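DUF1460 domain-containing protein (Legionella pneumophila subsp. pneumophila, PDB 2IM9) is of unknown function but belongs to a family related to N-acetylmuramoyl-L-alanine amidases, and so may act on bacterial cell-wall peptidoglycan. Local coordinates at residues L71-F85 with T187-R201. Residues are numbered along the deposited sequence; the frame is centred on the assembly and turned at random. Where two conformers were deposited one is given.
Sequences LGSLGEGPNARYDQF and TIRLQKQDKNEQEKR
Asp83 and Arg189 pair in a single parallel beta bridge, their CA atoms 4.7 Å apart, that ties the loop 71-85 to the extended run before helix 195-209. Arg189 N donates to Tyr82 O, and Gln84 N to Arg189 O at 2.8 Å; Ile188 CA adds a CA-H...O contact to the same Tyr82 carbonyl. The side chain of Arg189 lies alongside that of Asp83 and turns at chi3 (-65°), which lays its guanidinium flat over the Phe85 ring, CZ 3.6 Å from the ring centroid in a cation-pi stack. Its N-H groups meanwhile serve acceptors around the edge of the guanidinium: NE and NH2 take one carboxylate oxygen each in a side-on salt bridge, NH2 meeting the syn lone pair of Asp83 OD2 at 2.8 Å, whereas NE approaches OD1 from above the carboxylate plane. NH1 and NH2 both close on Gly72 O, with NH1 on a lone pair. Asp83 OD1 also accepts Phe85 N, from the opposite face, in an Asx turn that secures the residue carrying the ring, and OD2 has a second salt bridge, to Arg133.

Beyond the bridge, the extended Gln84 side chain reaches across with OE1, which accepts Gln191 N at 2.8 Å, while NE2 donates to Ala80 O of its own loop and fixes the rotation of the amide. At the helix, Arg201 NH1 reaches Arg81 O at 2.8 Å, and the two guanidinium groups stack with planes 23° apart. Nearby carboxylates probably offset this like-charge pairing, Glu197 OE2 gripping Arg201 through NE and NH2, and Glu204 binding Arg81. Tyr82 meets Ile188 CD1 and Arg201 O at its ring edge. The arrangement is an isolated beta bridge whose own two residues also pair through their side chains, joining the loop between helices 53-63 and 95-107 to the run that leads into helix 195-209 in this amidase-like domain, with Arg201 of the helix extending the contact.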
loop_
_atom_site.group_PDB
_atom_site.type_symbol
_atom_site.label_atom_id
_atom_site.label_comp_id
_atom_site.label_asym_id
_atom_site.label_seq_id
_atom_site.Cartn_x
_atom_site.Cartn_y
_atom_site.Cartn_z
ATOM N N LEU A 71 1.153 11.355 6.871
ATOM C CA LEU A 71 1.694 11.238 5.527
ATOM C C LEU A 71 3.147 10.774 5.586
ATOM O O LEU A 71 3.943 11.345 6.333
ATOM C CB LEU A 71 1.629 12.587 4.824
ATOM C CG LEU A 71 2.136 12.587 3.388
ATOM C CD1 LEU A 71 1.311 11.647 2.516
ATOM C CD2 LEU A 71 2.133 14.014 2.841
ATOM N N GLY A 72 3.488 9.737 4.818
ATOM C CA GLY A 72 4.880 9.243 4.784
ATOM C C GLY A 72 5.316 8.746 6.160
ATOM O O GLY A 72 6.324 9.185 6.705
ATOM N N SER A 73 4.539 7.829 6.721
ATOM C CA SER A 73 4.691 7.409 8.122
ATOM C C SER A 73 6.030 6.753 8.453
ATOM O O SER A 73 6.492 6.835 9.593
ATOM C CB SER A 73 3.574 6.435 8.496
ATOM O OG SER A 73 2.383 7.143 8.862
ATOM N N LEU A 74 6.613 6.059 7.472
ATOM C CA LEU A 74 7.799 5.220 7.711
ATOM C C LEU A 74 8.980 5.656 6.873
ATOM O O LEU A 74 8.817 6.217 5.775
ATOM C CB LEU A 74 7.482 3.746 7.392
ATOM C CG LEU A 74 6.338 3.132 8.216
ATOM C CD1 LEU A 74 6.158 1.626 7.917
ATOM C CD2 LEU A 74 6.620 3.339 9.695
ATOM N N GLY A 75 10.172 5.360 7.381
ATOM C CA GLY A 75 11.409 5.559 6.640
ATOM C C GLY A 75 12.329 4.353 6.785
ATOM O O GLY A 75 11.872 3.201 6.882
ATOM N N GLU A 76 13.635 4.609 6.770
ATOM C CA GLU A 76 14.625 3.538 6.883
ATOM C C GLU A 76 15.142 3.382 8.316
ATOM O O GLU A 76 15.958 2.498 8.587
ATOM C CB GLU A 76 15.781 3.758 5.904
ATOM C CG GLU A 76 15.497 3.229 4.490
ATOM C CD GLU A 76 14.347 3.964 3.813
ATOM O OE1 GLU A 76 14.498 5.177 3.515
ATOM O OE2 GLU A 76 13.289 3.328 3.600
ATOM N N GLY A 77 14.634 4.209 9.228
ATOM C CA GLY A 77 14.918 4.042 10.652
ATOM C C GLY A 77 15.952 4.998 11.212
ATOM O O GLY A 77 16.516 5.839 10.493
ATOM N N PRO A 78 16.248 4.856 12.509
ATOM C CA PRO A 78 17.254 5.697 13.132
ATOM C C PRO A 78 18.568 5.548 12.375
ATOM O O PRO A 78 18.872 4.461 11.862
ATOM C CB PRO A 78 17.380 5.095 14.549
ATOM C CG PRO A 78 16.046 4.455 14.810
ATOM C CD PRO A 78 15.657 3.878 13.453
ATOM N N ASN A 79 19.328 6.630 12.282
ATOM C CA ASN A 79 20.627 6.613 11.645
ATOM C C ASN A 79 20.594 6.373 10.139
ATOM O O ASN A 79 21.645 6.178 9.533
ATOM C CB ASN A 79 21.548 5.575 12.321
ATOM C CG ASN A 79 21.560 5.712 13.836
ATOM O OD1 ASN A 79 21.927 6.765 14.360
ATOM N ND2 ASN A 79 21.167 4.645 14.549
ATOM N N ALA A 80 19.403 6.387 9.532
ATOM C CA ALA A 80 19.323 6.151 8.092
ATOM C C ALA A 80 19.968 7.285 7.297
ATOM O O ALA A 80 20.034 8.418 7.766
ATOM C CB ALA A 80 17.867 5.955 7.663
ATOM N N ARG A 81 20.434 6.986 6.089
ATOM C CA ARG A 81 21.169 7.990 5.314
ATOM C C ARG A 81 20.230 9.080 4.796
ATOM O O ARG A 81 20.584 10.262 4.817
ATOM C CB ARG A 81 21.913 7.320 4.148
ATOM C CG ARG A 81 22.729 8.308 3.251
ATOM C CD ARG A 81 23.731 9.136 4.045
ATOM N NE ARG A 81 24.678 9.814 3.151
ATOM C CZ ARG A 81 25.714 10.524 3.579
ATOM N NH1 ARG A 81 25.942 10.645 4.886
ATOM N NH2 ARG A 81 26.525 11.097 2.702
ATOM N N TYR A 82 19.051 8.684 4.300
ATOM C CA TYR A 82 18.162 9.651 3.619
ATOM C C TYR A 82 16.864 9.927 4.359
ATOM O O TYR A 82 16.362 11.049 4.320
ATOM C CB TYR A 82 17.847 9.195 2.176
ATOM C CG TYR A 82 19.112 8.899 1.417
ATOM C CD1 TYR A 82 19.932 9.937 0.964
ATOM C CD2 TYR A 82 19.504 7.579 1.169
ATOM C CE1 TYR A 82 21.147 9.663 0.288
ATOM C CE2 TYR A 82 20.702 7.291 0.481
ATOM C CZ TYR A 82 21.512 8.346 0.055
ATOM O OH TYR A 82 22.695 8.090 -0.598
ATOM N N ASP A 83 16.295 8.908 5.002
ATOM C CA ASP A 83 14.979 9.058 5.618
ATOM C C ASP A 83 14.953 8.342 6.958
ATOM O O ASP A 83 14.855 7.118 7.005
ATOM C CB ASP A 83 13.876 8.501 4.695
ATOM C CG ASP A 83 12.471 8.793 5.212
ATOM O OD1 ASP A 83 12.313 9.226 6.399
ATOM O OD2 ASP A 83 11.515 8.621 4.420
ATOM N N GLN A 84 15.050 9.125 8.034
ATOM C CA GLN A 84 15.222 8.586 9.402
ATOM C C GLN A 84 13.906 8.458 10.166
ATOM O O GLN A 84 13.892 8.335 11.409
ATOM C CB GLN A 84 16.231 9.456 10.176
ATOM C CG GLN A 84 17.618 9.533 9.475
ATOM C CD GLN A 84 18.646 10.341 10.271
ATOM O OE1 GLN A 84 18.294 11.204 11.088
ATOM N NE2 GLN A 84 19.919 10.066 10.022
ATOM N N PHE A 85 12.793 8.469 9.432
ATOM C CA PHE A 85 11.518 8.085 10.036
ATOM C C PHE A 85 11.560 6.590 10.424
ATOM O O PHE A 85 12.385 5.823 9.883
ATOM C CB PHE A 85 10.365 8.377 9.074
ATOM C CG PHE A 85 9.680 9.696 9.323
ATOM C CD1 PHE A 85 10.426 10.881 9.444
ATOM C CD2 PHE A 85 8.300 9.753 9.484
ATOM C CE1 PHE A 85 9.806 12.098 9.690
ATOM C CE2 PHE A 85 7.657 10.989 9.725
ATOM C CZ PHE A 85 8.429 12.162 9.816
ATOM N N THR A 187 12.388 15.288 0.742
ATOM C CA THR A 187 12.656 13.852 0.716
ATOM C C THR A 187 13.618 13.419 1.816
ATOM O O THR A 187 13.538 12.292 2.303
ATOM C CB THR A 187 13.215 13.430 -0.657
ATOM O OG1 THR A 187 12.138 13.435 -1.593
ATOM C CG2 THR A 187 13.807 12.028 -0.613
ATOM N N ILE A 188 14.534 14.312 2.182
ATOM C CA ILE A 188 15.571 13.982 3.147
ATOM C C ILE A 188 15.090 14.354 4.536
ATOM O O ILE A 188 15.028 15.544 4.885
ATOM C CB ILE A 188 16.902 14.725 2.840
ATOM C CG1 ILE A 188 17.310 14.519 1.379
ATOM C CG2 ILE A 188 18.015 14.294 3.848
ATOM C CD1 ILE A 188 17.672 13.074 1.015
ATOM N N ARG A 189 14.776 13.330 5.324
ATOM C CA ARG A 189 14.178 13.525 6.642
ATOM C C ARG A 189 15.167 13.104 7.726
ATOM O O ARG A 189 15.368 11.917 7.971
ATOM C CB ARG A 189 12.842 12.775 6.751
ATOM C CG ARG A 189 11.800 13.282 5.742
ATOM C CD ARG A 189 10.417 12.778 6.045
ATOM N NE ARG A 189 10.310 11.323 5.894
ATOM C CZ ARG A 189 9.165 10.660 5.979
ATOM N NH1 ARG A 189 8.036 11.320 6.194
ATOM N NH2 ARG A 189 9.146 9.338 5.827
ATOM N N LEU A 190 15.814 14.095 8.341
ATOM C CA LEU A 190 16.855 13.844 9.326
ATOM C C LEU A 190 16.340 14.234 10.701
ATOM O O LEU A 190 15.605 15.204 10.831
ATOM C CB LEU A 190 18.116 14.633 8.969
ATOM C CG LEU A 190 18.703 14.398 7.572
ATOM C CD1 LEU A 190 19.923 15.303 7.326
ATOM C CD2 LEU A 190 19.034 12.921 7.323
ATOM N N GLN A 191 16.710 13.478 11.730
ATOM C CA GLN A 191 16.153 13.734 13.059
ATOM C C GLN A 191 16.709 15.018 13.656
ATOM O O GLN A 191 15.980 15.779 14.298
ATOM C CB GLN A 191 16.360 12.537 13.980
ATOM C CG GLN A 191 15.677 11.282 13.435
ATOM C CD GLN A 191 15.181 10.355 14.522
ATOM O OE1 GLN A 191 14.232 10.677 15.241
ATOM N NE2 GLN A 191 15.812 9.186 14.636
ATOM N N LYS A 192 17.996 15.250 13.412
ATOM C CA LYS A 192 18.688 16.481 13.785
ATOM C C LYS A 192 18.673 17.375 12.536
ATOM O O LYS A 192 19.249 17.018 11.506
ATOM C CB LYS A 192 20.115 16.127 14.219
ATOM C CG LYS A 192 20.921 17.247 14.865
ATOM C CD LYS A 192 22.143 16.637 15.555
ATOM C CE LYS A 192 23.191 17.668 15.952
ATOM N NZ LYS A 192 24.262 17.007 16.774
ATOM N N GLN A 193 17.988 18.518 12.623
ATOM C CA GLN A 193 17.824 19.411 11.474
ATOM C C GLN A 193 19.158 19.994 11.008
ATOM O O GLN A 193 19.921 20.532 11.819
ATOM C CB GLN A 193 16.844 20.544 11.803
ATOM C CG GLN A 193 16.635 21.532 10.664
ATOM C CD GLN A 193 15.854 22.761 11.082
ATOM O OE1 GLN A 193 16.208 23.445 12.049
ATOM N NE2 GLN A 193 14.787 23.054 10.348
ATOM N N ASP A 194 19.424 19.882 9.702
ATOM C CA ASP A 194 20.646 20.393 9.085
ATOM C C ASP A 194 20.411 20.552 7.578
ATOM O O ASP A 194 20.645 19.619 6.793
ATOM C CB ASP A 194 21.815 19.439 9.365
ATOM C CG ASP A 194 23.175 20.003 8.938
ATOM O OD1 ASP A 194 23.241 20.953 8.121
ATOM O OD2 ASP A 194 24.192 19.467 9.421
ATOM N N LYS A 195 19.951 21.740 7.188
ATOM C CA LYS A 195 19.541 22.039 5.813
ATOM C C LYS A 195 20.638 21.814 4.762
ATOM O O LYS A 195 20.355 21.402 3.623
ATOM C CB LYS A 195 19.024 23.484 5.725
ATOM N N ASN A 196 21.884 22.100 5.141
ATOM C CA ASN A 196 23.039 21.891 4.276
ATOM C C ASN A 196 23.312 20.399 4.098
ATOM O O ASN A 196 23.652 19.931 3.014
ATOM C CB ASN A 196 24.279 22.607 4.839
ATOM C CG ASN A 196 24.192 24.136 4.731
ATOM O OD1 ASN A 196 24.570 24.852 5.660
ATOM N ND2 ASN A 196 23.713 24.635 3.594
ATOM N N GLU A 197 23.149 19.643 5.181
ATOM C CA GLU A 197 23.311 18.198 5.097
ATOM C C GLU A 197 22.195 17.601 4.222
ATOM O O GLU A 197 22.434 16.642 3.491
ATOM C CB GLU A 197 23.339 17.569 6.498
ATOM C CG GLU A 197 23.735 16.097 6.565
ATOM C CD GLU A 197 25.167 15.799 6.095
ATOM O OE1 GLU A 197 25.998 16.733 5.979
ATOM O OE2 GLU A 197 25.463 14.609 5.847
ATOM N N GLN A 198 20.992 18.174 4.293
ATOM C CA GLN A 198 19.886 17.766 3.412
ATOM C C GLN A 198 20.237 17.944 1.936
ATOM O O GLN A 198 19.999 17.054 1.119
ATOM C CB GLN A 198 18.613 18.559 3.713
ATOM C CG GLN A 198 17.811 18.069 4.885
ATOM C CD GLN A 198 16.576 18.897 5.096
ATOM O OE1 GLN A 198 16.631 19.959 5.706
ATOM N NE2 GLN A 198 15.452 18.430 4.573
ATOM N N GLU A 199 20.791 19.108 1.596
ATOM C CA GLU A 199 21.185 19.385 0.215
ATOM C C GLU A 199 22.221 18.390 -0.296
ATOM O O GLU A 199 22.059 17.846 -1.392
ATOM C CB GLU A 199 21.713 20.823 0.073
ATOM N N LYS A 200 23.255 18.135 0.511
ATOM C CA LYS A 200 24.324 17.199 0.172
ATOM C C LYS A 200 23.770 15.800 -0.107
ATOM O O LYS A 200 24.080 15.184 -1.128
ATOM C CB LYS A 200 25.362 17.144 1.308
ATOM C CG LYS A 200 26.369 15.965 1.234
ATOM C CD LYS A 200 27.258 15.876 2.495
ATOM C CE LYS A 200 28.494 14.972 2.269
ATOM N NZ LYS A 200 28.464 13.583 2.909
ATOM N N ARG A 201 22.944 15.315 0.812
ATOM C CA ARG A 201 22.414 13.970 0.692
ATOM C C ARG A 201 21.451 13.876 -0.475
ATOM O O ARG A 201 21.398 12.845 -1.125
ATOM C CB ARG A 201 21.758 13.528 1.996
ATOM C CG ARG A 201 22.803 13.307 3.073
ATOM C CD ARG A 201 22.162 12.937 4.386
ATOM N NE ARG A 201 23.133 13.068 5.471
ATOM C CZ ARG A 201 23.076 12.395 6.615
ATOM N NH1 ARG A 201 22.104 11.514 6.841
ATOM N NH2 ARG A 201 24.006 12.604 7.546
HETATM O O HOH W 1 18.429 9.005 13.591
HETATM O O HOH W 2 27.554 13.102 5.385
HETATM O O HOH W 3 11.425 10.609 2.442
HETATM O O HOH W 4 19.844 13.219 12.400
HETATM O O HOH W 5 22.617 11.495 9.652
#